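Local coordinates for glcnac-alpha-1,4-gal-releasing endo-beta-galactosidase (Clostridium perfringens, PDB 1UPS), which probably hydrolyses O-glycosyl bonds as a calcium-binding family 16 endo-beta-galactosidase, releasing GlcNAc-alpha-1,4-Gal, at residues Ala135-Thr140 with Gly144-Trp149; Trp105-Ser110 with Tyr187-Pro192; Gln82-Trp85 with Gly91-Arg94; Pro21-Glu26 with Tyr230-Phe235. All coordinates share one frame; numbering follows the deposited sequence.

Contact 1. Residues Ala135-Thr140 with Gly144-Trp149; sequences AKLSNT and GHQAWW
Q146 and S138 share the one direct hydrogen bond between these segments: S138 N donates to Q146 OE1 at 2.8 Å, nearly straight at 174°. The donor sits somewhat off the amide's carbonyl plane, tilted by 21°. A second polar link is indirect. One water accepts a hydrogen bond from Q146 NE2 and donates one to S138 O, 2.9 Å away, so the amide reaches both backbone polar atoms of S138. Beyond the segments, Q146 NE2 also donates to T174 O.

The apolar part belongs to L137, whose side chain crosses that of Q146 at about a right angle. L137 CB lies 3.7 Å from Q146 CD, while L137 CD2 touches Q146 CG at 4.0 Å. W269 of strand 267-279 packs on both residues. Within 135-140, the hydroxyls S138 OG and T140 OG1 are hydrogen-bonded at 2.9 Å.

Strands 129-136 and 145-152 belong to different sheets of the family 16 beta-sandwich. Q146 spans from one sheet to the chain leaving the other, the turn at chi2 (-105°) swinging its amide toward S138 N and across L137. With OE1 accepting and NE2 donating twice, the chemistry implies an amide of fixed orientation whose buried polar atoms are satisfied.

Contact 2. Residues Trp105-Ser110 with Tyr187-Pro192; sequences WIHNFS and YGWNDP
W189 meets H107 and F109 where two irregular loops approach: W189 is the second residue of a type II' beta turn from G188 to D191, closed by D191 N to G188 O at 3.0 Å, and N108 centres an inverse gamma turn between H107 and F109. Both loops belong to the beta-sandwich (jelly-roll) domain of glycoside hydrolase family 16, and the second leaves the end of strand 181-187.

The side-chain contact is chiefly aromatic. H107 directs its edge toward the face of W189 in an offset edge-to-face pair, with centroids of the imidazole and the five-membered indole ring 5.3 Å apart and planes at 84°. H107 CE1 makes the close approach, 3.8 Å from W189 CZ2. With CG anti to the backbone N (chi1 -172°), the imidazole is carried over toward the indole, and H107 N is held by Q154 OE1. On the opposite indole face lies Y187, whose CD2 is 3.4 Å above the plane near the rim, so H107 and Y187 meet the two faces of W189, neither as a parallel stack.

The polar edge of W189 is used as well: NE1 donates to E168 OE2, in the E-x-D-x-x-E signature of family 16, which joins the 187-192 loop to that motif. Farther out on the six-membered ring the packing passes to F109, with W189 CH2 3.8 Å from F109 CA and 4.1 Å from F109 CB.

Contact 3. Residues Gln82-Trp85 with Gly91-Arg94; sequences QKPW and GTVR
W85 N donates to V93 O at 3.2 Å (155°), a backbone bond that brackets the short helix 87-90 on the way from strand 73-78 to strand 94-99 of the family 16 beta-sandwich (jelly roll). The same carbonyl oxygen gathers further contacts: P84 CA lies 3.3 Å from V93 O in a CA-H...O contact, and W85 CD1 comes to 3.4 Å of it at the edge of the indole. The second hydrogen bond is made by a side chain. R94 NH2 donates to a lone pair of Q82 O at 3.0 Å, in the carbonyl plane, though the oxygen is tilted 16° from the guanidinium plane. R94 CG meanwhile packs along P84 CA.

Van der Waals contacts complete the first shell: the P84 ring rests against the turn back into strand 94-99, its CG 3.7 Å from T92 CA and its CB near G91 O, while V93 CG1 flanks the indole, 4.0 Å from W85 CD1. G91, the first residue past the helix, has a positive phi of 61°.

A second shell fixes these groups. R94, bent at chi3, has NH1 in a salt bridge with D255 and its NH2 also donates to E80 O, so its guanidinium joins the loop before the helix to D255, just after strand 246-254, which pairs with strand 94-99. Q82 is held through its amide, OE1 accepting from N66 ND2 and T79 N, and NE2 donating to S96 OG. The W85 ring lies against C57, half of the disulfide with C86, and W85 NE1 donates to D90 OD1.

Contact 4. Residues Pro21-Glu26 with Tyr230-Phe235; sequences PANPIE and YDNELF
N23 ND2 is gripped by two acceptors: it donates to N232 OD1 at 2.9 Å (170°) and also to E132 OE1 on strand 129-136. The return bond, from N232 ND2 to N23 OD1, measures 3.0 Å at 165°, so the two amides form a closed cyclic pair with a donor and an acceptor on each side. In both bonds the donor lies in the acceptor's carbonyl plane, on a lone pair, and the oxygen lies in the donor's amide plane. The amide planes are 14° apart, which is the evidence that the pair is almost flat. The side chains arrive from opposite directions, each with CG anti to its own carbonyl carbon and lying beside the backbone N.

This geometry fixes the amide orientations. A carboxylate at E132 would favour the N23 nitrogen on that side, and N232 presents its own oxygen to the same nitrogen. Flipping one amide alone would break the pairing, and flipping both would turn N23 OD1 toward E132 OE1. N232 is exposed at the surface, with F20 packed against its side chain.

N232 occupies the tip of a type I' turn from Y230 to E233, closed by E233 N to Y230 O at 3.1 Å; the reciprocal Y230 N to E233 O bond, 2.9 Å, completes a two-residue beta hairpin. D231 accepts from H215 ND1 and I216 N. The contact thus joins 21-26, before strand 30-36, to the hairpin of strands 225-230 and 233-239, while N23 O, bonded to R275 NH1, ties 21-26 to strand 267-279 of the same sheet.

How the contacts relate
Along the chain, contact 4 encloses the other three and contact 2 encloses contact 1. Two pairs touch through neighbouring residues that pack together: W149 CZ3 of contact 1 lies 3.5 Å from H107 NE2 of contact 2, and F109 CZ of contact 2 lies 3.7 Å from W85 CZ2 of contact 3. Contact 4 touches none of the others, its centre about 18 Å from that of contact 1, 30 Å from contact 2 and 34 Å from contact 3. Contacts 1 and 4 lie nearest the calcium site: the side chains of L137 and N23 are about 11 and 9 Å from that of D272, a calcium ligand, and N23 about 12 Å from the ion. W149 and W189 both reach E168 of the family signature.

Contact 1. Residues Ala135-Thr140 with Gly144-Trp149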
loop_
_atom_site.group_PDB
_atom_site.type_symbol
_atom_site.label_atom_id
_atom_site.label_comp_id
_atom_site.label_asym_id
_atom_site.label_seq_id
_atom_site.Cartn_x
_atom_site.Cartn_y
_atom_site.Cartn_z
ATOM N N ALA A 135 -15.328 -3.436 0.819
ATOM C CA ALA A 135 -15.891 -2.867 -0.400
ATOM C C ALA A 135 -16.127 -3.931 -1.455
ATOM O O ALA A 135 -15.437 -4.946 -1.473
ATOM C CB ALA A 135 -14.923 -1.753 -0.967
ATOM N N LYS A 136 -17.097 -3.674 -2.338
ATOM C CA LYS A 136 -17.373 -4.484 -3.516
ATOM C C LYS A 136 -17.202 -3.552 -4.719
ATOM O O LYS A 136 -17.857 -2.498 -4.798
ATOM C CB LYS A 136 -18.794 -5.043 -3.456
ATOM C CG LYS A 136 -19.227 -5.757 -4.738
ATOM C CD LYS A 136 -20.413 -6.680 -4.533
ATOM C CE LYS A 136 -21.704 -5.983 -4.174
ATOM N NZ LYS A 136 -22.720 -7.055 -3.778
ATOM N N LEU A 137 -16.315 -3.938 -5.638
ATOM C CA LEU A 137 -15.888 -3.042 -6.721
ATOM C C LEU A 137 -16.861 -3.054 -7.898
ATOM O O LEU A 137 -17.732 -3.934 -7.991
ATOM C CB LEU A 137 -14.487 -3.421 -7.206
ATOM C CG LEU A 137 -13.383 -3.536 -6.133
ATOM C CD1 LEU A 137 -12.024 -3.670 -6.794
ATOM C CD2 LEU A 137 -13.376 -2.365 -5.191
ATOM N N SER A 138 -16.731 -2.056 -8.776
ATOM C CA SER A 138 -17.606 -1.967 -9.938
ATOM C C SER A 138 -17.600 -3.235 -10.772
ATOM O O SER A 138 -16.541 -3.790 -11.027
ATOM C CB SER A 138 -17.168 -0.809 -10.844
ATOM O OG SER A 138 -18.027 -0.733 -11.984
ATOM N N ASN A 139 -18.787 -3.672 -11.213
ATOM C CA ASN A 139 -18.884 -4.805 -12.146
ATOM C C ASN A 139 -19.190 -4.375 -13.592
ATOM O O ASN A 139 -19.548 -5.209 -14.432
ATOM C CB ASN A 139 -19.933 -5.838 -11.636
ATOM C CG ASN A 139 -21.370 -5.342 -11.747
ATOM O OD1 ASN A 139 -21.641 -4.227 -12.196
ATOM N ND2 ASN A 139 -22.328 -6.204 -11.332
ATOM N N THR A 140 -19.051 -3.078 -13.891
ATOM C CA THR A 140 -19.423 -2.572 -15.231
ATOM C C THR A 140 -18.471 -3.012 -16.329
ATOM O O THR A 140 -18.859 -3.063 -17.511
ATOM C CB THR A 140 -19.472 -1.023 -15.274
ATOM O OG1 THR A 140 -18.197 -0.474 -14.881
ATOM C CG2 THR A 140 -20.484 -0.462 -14.279
ATOM N N GLY A 144 -12.377 3.086 -16.716
ATOM C CA GLY A 144 -12.736 3.661 -15.435
ATOM C C GLY A 144 -12.056 2.929 -14.291
ATOM O O GLY A 144 -11.432 1.876 -14.486
ATOM N N HIS A 145 -12.154 3.507 -13.101
ATOM C CA HIS A 145 -11.600 2.891 -11.896
ATOM C C HIS A 145 -12.268 3.469 -10.671
ATOM O O HIS A 145 -12.945 4.480 -10.766
ATOM C CB HIS A 145 -10.058 3.046 -11.830
ATOM C CG HIS A 145 -9.558 4.436 -11.539
ATOM N ND1 HIS A 145 -9.460 5.418 -12.502
ATOM C CD2 HIS A 145 -9.039 4.968 -10.405
ATOM C CE1 HIS A 145 -8.923 6.506 -11.969
ATOM N NE2 HIS A 145 -8.659 6.258 -10.691
ATOM N N GLN A 146 -12.083 2.814 -9.529
ATOM C CA GLN A 146 -12.488 3.397 -8.255
ATOM C C GLN A 146 -11.220 3.625 -7.450
ATOM O O GLN A 146 -10.179 3.040 -7.758
ATOM C CB GLN A 146 -13.453 2.466 -7.501
ATOM C CG GLN A 146 -12.943 1.021 -7.340
ATOM C CD GLN A 146 -13.657 0.065 -8.300
ATOM O OE1 GLN A 146 -14.886 -0.027 -8.274
ATOM N NE2 GLN A 146 -12.899 -0.609 -9.164
ATOM N N ALA A 147 -11.297 4.471 -6.424
ATOM C CA ALA A 147 -10.098 4.788 -5.653
ATOM C C ALA A 147 -10.383 5.109 -4.190
ATOM O O ALA A 147 -11.354 5.811 -3.868
ATOM C CB ALA A 147 -9.328 5.941 -6.315
ATOM N N TRP A 148 -9.526 4.563 -3.324
ATOM C CA TRP A 148 -9.465 4.948 -1.925
ATOM C C TRP A 148 -8.046 5.445 -1.773
ATOM O O TRP A 148 -7.085 4.686 -1.996
ATOM C CB TRP A 148 -9.686 3.737 -1.032
ATOM C CG TRP A 148 -9.435 3.982 0.443
ATOM C CD1 TRP A 148 -9.541 5.165 1.140
ATOM C CD2 TRP A 148 -9.065 2.987 1.400
ATOM N NE1 TRP A 148 -9.215 4.957 2.469
ATOM C CE2 TRP A 148 -8.951 3.625 2.658
ATOM C CE3 TRP A 148 -8.810 1.618 1.318
ATOM C CZ2 TRP A 148 -8.569 2.935 3.824
ATOM C CZ3 TRP A 148 -8.440 0.924 2.478
ATOM C CH2 TRP A 148 -8.314 1.590 3.710
ATOM N N TRP A 149 -7.893 6.731 -1.470
ATOM C CA TRP A 149 -6.551 7.301 -1.433
ATOM C C TRP A 149 -6.417 8.401 -0.389
ATOM O O TRP A 149 -7.413 8.922 0.118
ATOM C CB TRP A 149 -6.113 7.825 -2.825
ATOM C CG TRP A 149 -7.102 8.691 -3.605
ATOM C CD1 TRP A 149 -8.385 8.367 -4.000
ATOM C CD2 TRP A 149 -6.822 9.983 -4.183
ATOM N NE1 TRP A 149 -8.915 9.395 -4.756
ATOM C CE2 TRP A 149 -7.974 10.390 -4.890
ATOM C CE3 TRP A 149 -5.701 10.842 -4.154
ATOM C CZ2 TRP A 149 -8.059 11.632 -5.565
ATOM C CZ3 TRP A 149 -5.784 12.083 -4.838
ATOM C CH2 TRP A 149 -6.962 12.453 -5.529
HETATM O O HOH W 1 -13.885 -2.772 -10.773
#

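Contact 2. Residues Trp105-Ser110 with Tyr187-Pro192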
loop_
_atom_site.group_PDB
_atom_site.type_symbol
_atom_site.label_atom_id
_atom_site.label_comp_id
_atom_site.label_asym_id
_atom_site.label_seq_id
_atom_site.Cartn_x
_atom_site.Cartn_y
_atom_site.Cartn_z
ATOM N N TRP A 105 -5.508 24.566 -2.019
ATOM C CA TRP A 105 -4.239 24.124 -2.608
ATOM C C TRP A 105 -3.959 22.611 -2.565
ATOM O O TRP A 105 -2.942 22.168 -3.100
ATOM C CB TRP A 105 -3.046 24.880 -1.985
ATOM C CG TRP A 105 -2.964 26.330 -2.371
ATOM C CD1 TRP A 105 -3.189 27.413 -1.572
ATOM C CD2 TRP A 105 -2.598 26.839 -3.653
ATOM N NE1 TRP A 105 -2.994 28.574 -2.285
ATOM C CE2 TRP A 105 -2.630 28.251 -3.569
ATOM C CE3 TRP A 105 -2.249 26.245 -4.872
ATOM C CZ2 TRP A 105 -2.328 29.081 -4.661
ATOM C CZ3 TRP A 105 -1.947 27.074 -5.966
ATOM C CH2 TRP A 105 -1.992 28.476 -5.844
ATOM N N ILE A 106 -4.860 21.821 -1.984
ATOM C CA ILE A 106 -4.560 20.391 -1.803
ATOM C C ILE A 106 -4.480 19.603 -3.124
ATOM O O ILE A 106 -5.408 19.649 -3.941
ATOM C CB ILE A 106 -5.559 19.709 -0.841
ATOM C CG1 ILE A 106 -5.486 20.358 0.556
ATOM C CG2 ILE A 106 -5.225 18.203 -0.753
ATOM C CD1 ILE A 106 -4.058 20.334 1.213
ATOM N N HIS A 107 -3.379 18.869 -3.299
ATOM C CA HIS A 107 -3.234 17.901 -4.404
ATOM C C HIS A 107 -3.347 18.576 -5.781
ATOM O O HIS A 107 -4.323 18.365 -6.545
ATOM C CB HIS A 107 -4.219 16.721 -4.281
ATOM C CG HIS A 107 -3.955 15.631 -5.279
ATOM N ND1 HIS A 107 -2.812 14.863 -5.247
ATOM C CD2 HIS A 107 -4.662 15.217 -6.357
ATOM C CE1 HIS A 107 -2.819 14.026 -6.272
ATOM N NE2 HIS A 107 -3.942 14.207 -6.949
ATOM N N ASN A 108 -2.327 19.375 -6.069
ATOM C CA ASN A 108 -2.235 20.126 -7.324
ATOM C C ASN A 108 -1.697 19.274 -8.470
ATOM O O ASN A 108 -0.577 19.483 -8.958
ATOM C CB ASN A 108 -1.396 21.395 -7.127
ATOM C CG ASN A 108 -1.660 22.427 -8.202
ATOM O OD1 ASN A 108 -2.457 22.177 -9.118
ATOM N ND2 ASN A 108 -1.040 23.605 -8.078
ATOM N N PHE A 109 -2.503 18.305 -8.898
ATOM C CA PHE A 109 -2.079 17.335 -9.908
ATOM C C PHE A 109 -1.773 18.033 -11.240
ATOM O O PHE A 109 -0.947 17.550 -12.018
ATOM C CB PHE A 109 -3.154 16.254 -10.128
ATOM C CG PHE A 109 -4.487 16.800 -10.536
ATOM C CD1 PHE A 109 -4.816 16.972 -11.890
ATOM C CD2 PHE A 109 -5.428 17.141 -9.579
ATOM C CE1 PHE A 109 -6.055 17.499 -12.261
ATOM C CE2 PHE A 109 -6.663 17.672 -9.937
ATOM C CZ PHE A 109 -6.981 17.850 -11.289
ATOM N N SER A 110 -2.407 19.174 -11.474
ATOM C CA SER A 110 -2.219 19.902 -12.741
ATOM C C SER A 110 -1.133 20.987 -12.674
ATOM O O SER A 110 -0.761 21.563 -13.705
ATOM C CB SER A 110 -3.540 20.503 -13.204
ATOM O OG SER A 110 -3.883 21.648 -12.432
ATOM N N TYR A 187 3.286 8.142 -4.333
ATOM C CA TYR A 187 4.204 9.148 -4.889
ATOM C C TYR A 187 4.239 10.322 -3.924
ATOM O O TYR A 187 3.219 10.680 -3.360
ATOM C CB TYR A 187 3.682 9.602 -6.257
ATOM C CG TYR A 187 4.522 10.669 -6.940
ATOM C CD1 TYR A 187 5.898 10.504 -7.116
ATOM C CD2 TYR A 187 3.919 11.826 -7.440
ATOM C CE1 TYR A 187 6.661 11.502 -7.761
ATOM C CE2 TYR A 187 4.674 12.816 -8.092
ATOM C CZ TYR A 187 6.033 12.641 -8.235
ATOM O OH TYR A 187 6.782 13.629 -8.869
ATOM N N GLY A 188 5.416 10.926 -3.743
ATOM C CA GLY A 188 5.545 12.033 -2.808
ATOM C C GLY A 188 5.224 13.419 -3.354
ATOM O O GLY A 188 5.071 14.354 -2.573
ATOM N N TRP A 189 5.091 13.550 -4.670
ATOM C CA TRP A 189 4.898 14.874 -5.293
ATOM C C TRP A 189 6.043 15.812 -4.871
ATOM O O TRP A 189 7.190 15.569 -5.253
ATOM C CB TRP A 189 3.488 15.437 -5.005
ATOM C CG TRP A 189 2.405 14.627 -5.685
ATOM C CD1 TRP A 189 1.726 13.547 -5.174
ATOM C CD2 TRP A 189 1.923 14.810 -7.015
ATOM N NE1 TRP A 189 0.845 13.060 -6.109
ATOM C CE2 TRP A 189 0.937 13.824 -7.248
ATOM C CE3 TRP A 189 2.210 15.729 -8.034
ATOM C CZ2 TRP A 189 0.244 13.720 -8.464
ATOM C CZ3 TRP A 189 1.504 15.638 -9.251
ATOM C CH2 TRP A 189 0.543 14.634 -9.453
ATOM N N ASN A 190 5.760 16.860 -4.095
ATOM C CA ASN A 190 6.804 17.809 -3.676
ATOM C C ASN A 190 7.643 17.350 -2.479
ATOM O O ASN A 190 8.552 18.082 -2.049
ATOM C CB ASN A 190 6.189 19.170 -3.301
ATOM C CG ASN A 190 5.614 19.923 -4.487
ATOM O OD1 ASN A 190 5.874 19.594 -5.650
ATOM N ND2 ASN A 190 4.839 20.972 -4.192
ATOM N N ASP A 191 7.331 16.169 -1.928
ATOM C CA ASP A 191 8.011 15.664 -0.724
ATOM C C ASP A 191 9.339 14.972 -1.060
ATOM O O ASP A 191 9.315 13.907 -1.668
ATOM C CB ASP A 191 7.079 14.668 0.004
ATOM C CG ASP A 191 7.604 14.248 1.356
ATOM O OD1 ASP A 191 6.849 13.569 2.092
ATOM O OD2 ASP A 191 8.751 14.558 1.771
ATOM N N PRO A 192 10.489 15.533 -0.676
ATOM C CA PRO A 192 11.777 14.898 -1.008
ATOM C C PRO A 192 12.038 13.643 -0.163
ATOM O O PRO A 192 12.945 12.853 -0.470
ATOM C CB PRO A 192 12.802 15.987 -0.670
ATOM C CG PRO A 192 12.172 16.751 0.437
ATOM C CD PRO A 192 10.673 16.768 0.119
#

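Contact 3. Residues Gln82-Trp85 with Gly91-Arg94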
loop_
_atom_site.group_PDB
_atom_site.type_symbol
_atom_site.label_atom_id
_atom_site.label_comp_id
_atom_site.label_asym_id
_atom_site.label_seq_id
_atom_site.Cartn_x
_atom_site.Cartn_y
_atom_site.Cartn_z
ATOM N N GLN A 82 -23.858 12.474 -16.505
ATOM C CA GLN A 82 -23.082 13.275 -15.555
ATOM C C GLN A 82 -22.074 14.161 -16.297
ATOM O O GLN A 82 -21.494 13.730 -17.301
ATOM C CB GLN A 82 -22.382 12.356 -14.540
ATOM C CG GLN A 82 -21.660 13.081 -13.415
ATOM C CD GLN A 82 -21.391 12.175 -12.239
ATOM O OE1 GLN A 82 -22.230 11.322 -11.907
ATOM N NE2 GLN A 82 -20.241 12.362 -11.593
ATOM N N LYS A 83 -21.883 15.397 -15.827
ATOM C CA LYS A 83 -20.915 16.301 -16.487
ATOM C C LYS A 83 -19.517 16.149 -15.910
ATOM O O LYS A 83 -19.374 15.674 -14.777
ATOM C CB LYS A 83 -21.369 17.756 -16.355
ATOM C CG LYS A 83 -22.727 18.004 -16.997
ATOM C CD LYS A 83 -22.962 19.515 -17.129
ATOM C CE LYS A 83 -23.917 19.847 -18.259
ATOM N NZ LYS A 83 -25.296 19.354 -17.965
ATOM N N PRO A 84 -18.475 16.563 -16.648
ATOM C CA PRO A 84 -17.112 16.517 -16.087
ATOM C C PRO A 84 -17.011 17.279 -14.763
ATOM O O PRO A 84 -17.698 18.312 -14.621
ATOM C CB PRO A 84 -16.240 17.192 -17.164
ATOM C CG PRO A 84 -17.030 17.024 -18.464
ATOM C CD PRO A 84 -18.505 17.027 -18.049
ATOM N N TRP A 85 -16.166 16.808 -13.836
ATOM C CA TRP A 85 -16.118 17.406 -12.498
ATOM C C TRP A 85 -15.457 18.796 -12.494
ATOM O O TRP A 85 -15.823 19.653 -11.694
ATOM C CB TRP A 85 -15.472 16.454 -11.475
ATOM C CG TRP A 85 -13.997 16.361 -11.606
ATOM C CD1 TRP A 85 -13.289 15.553 -12.463
ATOM C CD2 TRP A 85 -13.026 17.112 -10.867
ATOM N NE1 TRP A 85 -11.936 15.761 -12.299
ATOM C CE2 TRP A 85 -11.745 16.707 -11.323
ATOM C CE3 TRP A 85 -13.105 18.065 -9.837
ATOM C CZ2 TRP A 85 -10.553 17.231 -10.800
ATOM C CZ3 TRP A 85 -11.918 18.590 -9.315
ATOM C CH2 TRP A 85 -10.660 18.175 -9.811
ATOM N N GLY A 91 -10.168 18.338 -18.004
ATOM C CA GLY A 91 -10.802 17.948 -19.261
ATOM C C GLY A 91 -12.139 17.274 -18.998
ATOM O O GLY A 91 -12.877 17.681 -18.092
ATOM N N THR A 92 -12.442 16.215 -19.738
ATOM C CA THR A 92 -13.771 15.633 -19.622
ATOM C C THR A 92 -13.826 14.427 -18.674
ATOM O O THR A 92 -14.719 13.590 -18.783
ATOM C CB THR A 92 -14.374 15.303 -21.011
ATOM O OG1 THR A 92 -13.453 14.506 -21.788
ATOM C CG2 THR A 92 -14.555 16.585 -21.837
ATOM N N VAL A 93 -12.892 14.362 -17.731
ATOM C CA VAL A 93 -12.936 13.307 -16.697
ATOM C C VAL A 93 -14.199 13.472 -15.842
ATOM O O VAL A 93 -14.544 14.584 -15.434
ATOM C CB VAL A 93 -11.711 13.397 -15.754
ATOM C CG1 VAL A 93 -11.857 12.447 -14.544
ATOM C CG2 VAL A 93 -10.388 13.102 -16.513
ATOM N N ARG A 94 -14.881 12.372 -15.566
ATOM C CA ARG A 94 -16.019 12.413 -14.663
ATOM C C ARG A 94 -15.657 11.675 -13.397
ATOM O O ARG A 94 -14.953 10.668 -13.460
ATOM C CB ARG A 94 -17.224 11.808 -15.347
ATOM C CG ARG A 94 -17.604 12.712 -16.558
ATOM C CD ARG A 94 -18.820 12.289 -17.250
ATOM N NE ARG A 94 -18.592 11.251 -18.252
ATOM C CZ ARG A 94 -19.594 10.722 -18.934
ATOM N NH1 ARG A 94 -19.385 9.796 -19.853
ATOM N NH2 ARG A 94 -20.835 11.143 -18.683
#

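Contact 4. Residues Pro21-Glu26 with Tyr230-Phe235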
loop_
_atom_site.group_PDB
_atom_site.type_symbol
_atom_site.label_atom_id
_atom_site.label_comp_id
_atom_site.label_asym_id
_atom_site.label_seq_id
_atom_site.Cartn_x
_atom_site.Cartn_y
_atom_site.Cartn_z
ATOM N N PRO A 21 -16.283 -12.024 5.396
ATOM C CA PRO A 21 -17.026 -11.482 6.544
ATOM C C PRO A 21 -16.466 -10.160 7.045
ATOM O O PRO A 21 -15.263 -10.000 7.100
ATOM C CB PRO A 21 -16.865 -12.558 7.641
ATOM C CG PRO A 21 -15.830 -13.501 7.153
ATOM C CD PRO A 21 -15.697 -13.346 5.672
ATOM N N ALA A 22 -17.339 -9.238 7.425
ATOM C CA ALA A 22 -16.892 -8.003 8.059
ATOM C C ALA A 22 -16.039 -8.287 9.309
ATOM O O ALA A 22 -16.367 -9.188 10.124
ATOM C CB ALA A 22 -18.103 -7.150 8.414
ATOM N N ASN A 23 -14.948 -7.537 9.462
ATOM C CA ASN A 23 -14.165 -7.564 10.703
ATOM C C ASN A 23 -14.945 -6.947 11.879
ATOM O O ASN A 23 -15.893 -6.184 11.662
ATOM C CB ASN A 23 -12.824 -6.828 10.532
ATOM C CG ASN A 23 -11.763 -7.682 9.840
ATOM O OD1 ASN A 23 -11.770 -8.920 9.927
ATOM N ND2 ASN A 23 -10.831 -7.018 9.158
ATOM N N PRO A 24 -14.571 -7.282 13.117
ATOM C CA PRO A 24 -15.195 -6.643 14.283
ATOM C C PRO A 24 -14.794 -5.177 14.411
ATOM O O PRO A 24 -13.738 -4.774 13.917
ATOM C CB PRO A 24 -14.679 -7.463 15.477
ATOM C CG PRO A 24 -13.469 -8.160 15.008
ATOM C CD PRO A 24 -13.548 -8.275 13.499
ATOM N N ILE A 25 -15.642 -4.383 15.056
ATOM C CA ILE A 25 -15.343 -2.969 15.248
ATOM C C ILE A 25 -14.159 -2.789 16.208
ATOM O O ILE A 25 -13.309 -1.896 16.014
ATOM C CB ILE A 25 -16.612 -2.205 15.711
ATOM C CG1 ILE A 25 -17.598 -2.088 14.541
ATOM C CG2 ILE A 25 -16.246 -0.814 16.223
ATOM C CD1 ILE A 25 -19.020 -1.678 14.912
ATOM N N GLU A 26 -14.090 -3.638 17.228
ATOM C CA GLU A 26 -12.960 -3.603 18.162
ATOM C C GLU A 26 -11.835 -4.518 17.683
ATOM O O GLU A 26 -12.068 -5.681 17.326
ATOM C CB GLU A 26 -13.404 -3.937 19.587
ATOM N N TYR A 230 -5.050 -7.773 2.306
ATOM C CA TYR A 230 -6.259 -8.191 1.591
ATOM C C TYR A 230 -6.894 -9.305 2.381
ATOM O O TYR A 230 -6.260 -10.345 2.595
ATOM C CB TYR A 230 -5.898 -8.725 0.211
ATOM C CG TYR A 230 -7.077 -9.237 -0.621
ATOM C CD1 TYR A 230 -7.927 -8.335 -1.280
ATOM C CD2 TYR A 230 -7.304 -10.618 -0.787
ATOM C CE1 TYR A 230 -8.982 -8.778 -2.079
ATOM C CE2 TYR A 230 -8.373 -11.087 -1.582
ATOM C CZ TYR A 230 -9.196 -10.157 -2.236
ATOM O OH TYR A 230 -10.247 -10.583 -3.020
ATOM N N ASP A 231 -8.144 -9.098 2.805
ATOM C CA ASP A 231 -8.833 -10.067 3.665
ATOM C C ASP A 231 -7.925 -10.516 4.809
ATOM O O ASP A 231 -7.804 -11.717 5.105
ATOM C CB ASP A 231 -9.336 -11.253 2.832
ATOM C CG ASP A 231 -10.460 -10.858 1.912
ATOM O OD1 ASP A 231 -10.824 -11.663 1.028
ATOM O OD2 ASP A 231 -11.025 -9.744 2.011
ATOM N N ASN A 232 -7.293 -9.526 5.434
ATOM C CA ASN A 232 -6.464 -9.706 6.639
ATOM C C ASN A 232 -5.112 -10.386 6.452
ATOM O O ASN A 232 -4.488 -10.782 7.449
ATOM C CB ASN A 232 -7.249 -10.428 7.763
ATOM C CG ASN A 232 -8.500 -9.682 8.176
ATOM O OD1 ASN A 232 -8.551 -8.443 8.099
ATOM N ND2 ASN A 232 -9.523 -10.428 8.639
ATOM N N GLU A 233 -4.681 -10.566 5.200
ATOM C CA GLU A 233 -3.386 -11.194 4.899
ATOM C C GLU A 233 -2.476 -10.230 4.132
ATOM O O GLU A 233 -2.911 -9.560 3.178
ATOM C CB GLU A 233 -3.561 -12.488 4.084
ATOM C CG GLU A 233 -2.224 -13.172 3.752
ATOM C CD GLU A 233 -2.371 -14.493 3.000
ATOM O OE1 GLU A 233 -2.452 -14.465 1.736
ATOM O OE2 GLU A 233 -2.386 -15.560 3.676
ATOM N N LEU A 234 -1.207 -10.170 4.537
ATOM C CA LEU A 234 -0.279 -9.201 3.921
ATOM C C LEU A 234 -0.136 -9.431 2.412
ATOM O O LEU A 234 0.079 -10.574 1.965
ATOM C CB LEU A 234 1.088 -9.278 4.617
ATOM C CG LEU A 234 2.111 -8.232 4.157
ATOM C CD1 LEU A 234 1.648 -6.800 4.456
ATOM C CD2 LEU A 234 3.453 -8.520 4.816
ATOM N N PHE A 235 -0.234 -8.337 1.644
ATOM C CA PHE A 235 -0.317 -8.402 0.178
ATOM C C PHE A 235 0.795 -7.567 -0.481
ATOM O O PHE A 235 1.324 -7.957 -1.539
ATOM C CB PHE A 235 -1.718 -7.922 -0.268
ATOM C CG PHE A 235 -1.937 -7.894 -1.778
ATOM C CD1 PHE A 235 -2.236 -9.059 -2.475
ATOM C CD2 PHE A 235 -1.898 -6.688 -2.471
ATOM C CE1 PHE A 235 -2.476 -9.024 -3.869
ATOM C CE2 PHE A 235 -2.122 -6.638 -3.861
ATOM C CZ PHE A 235 -2.419 -7.810 -4.548
#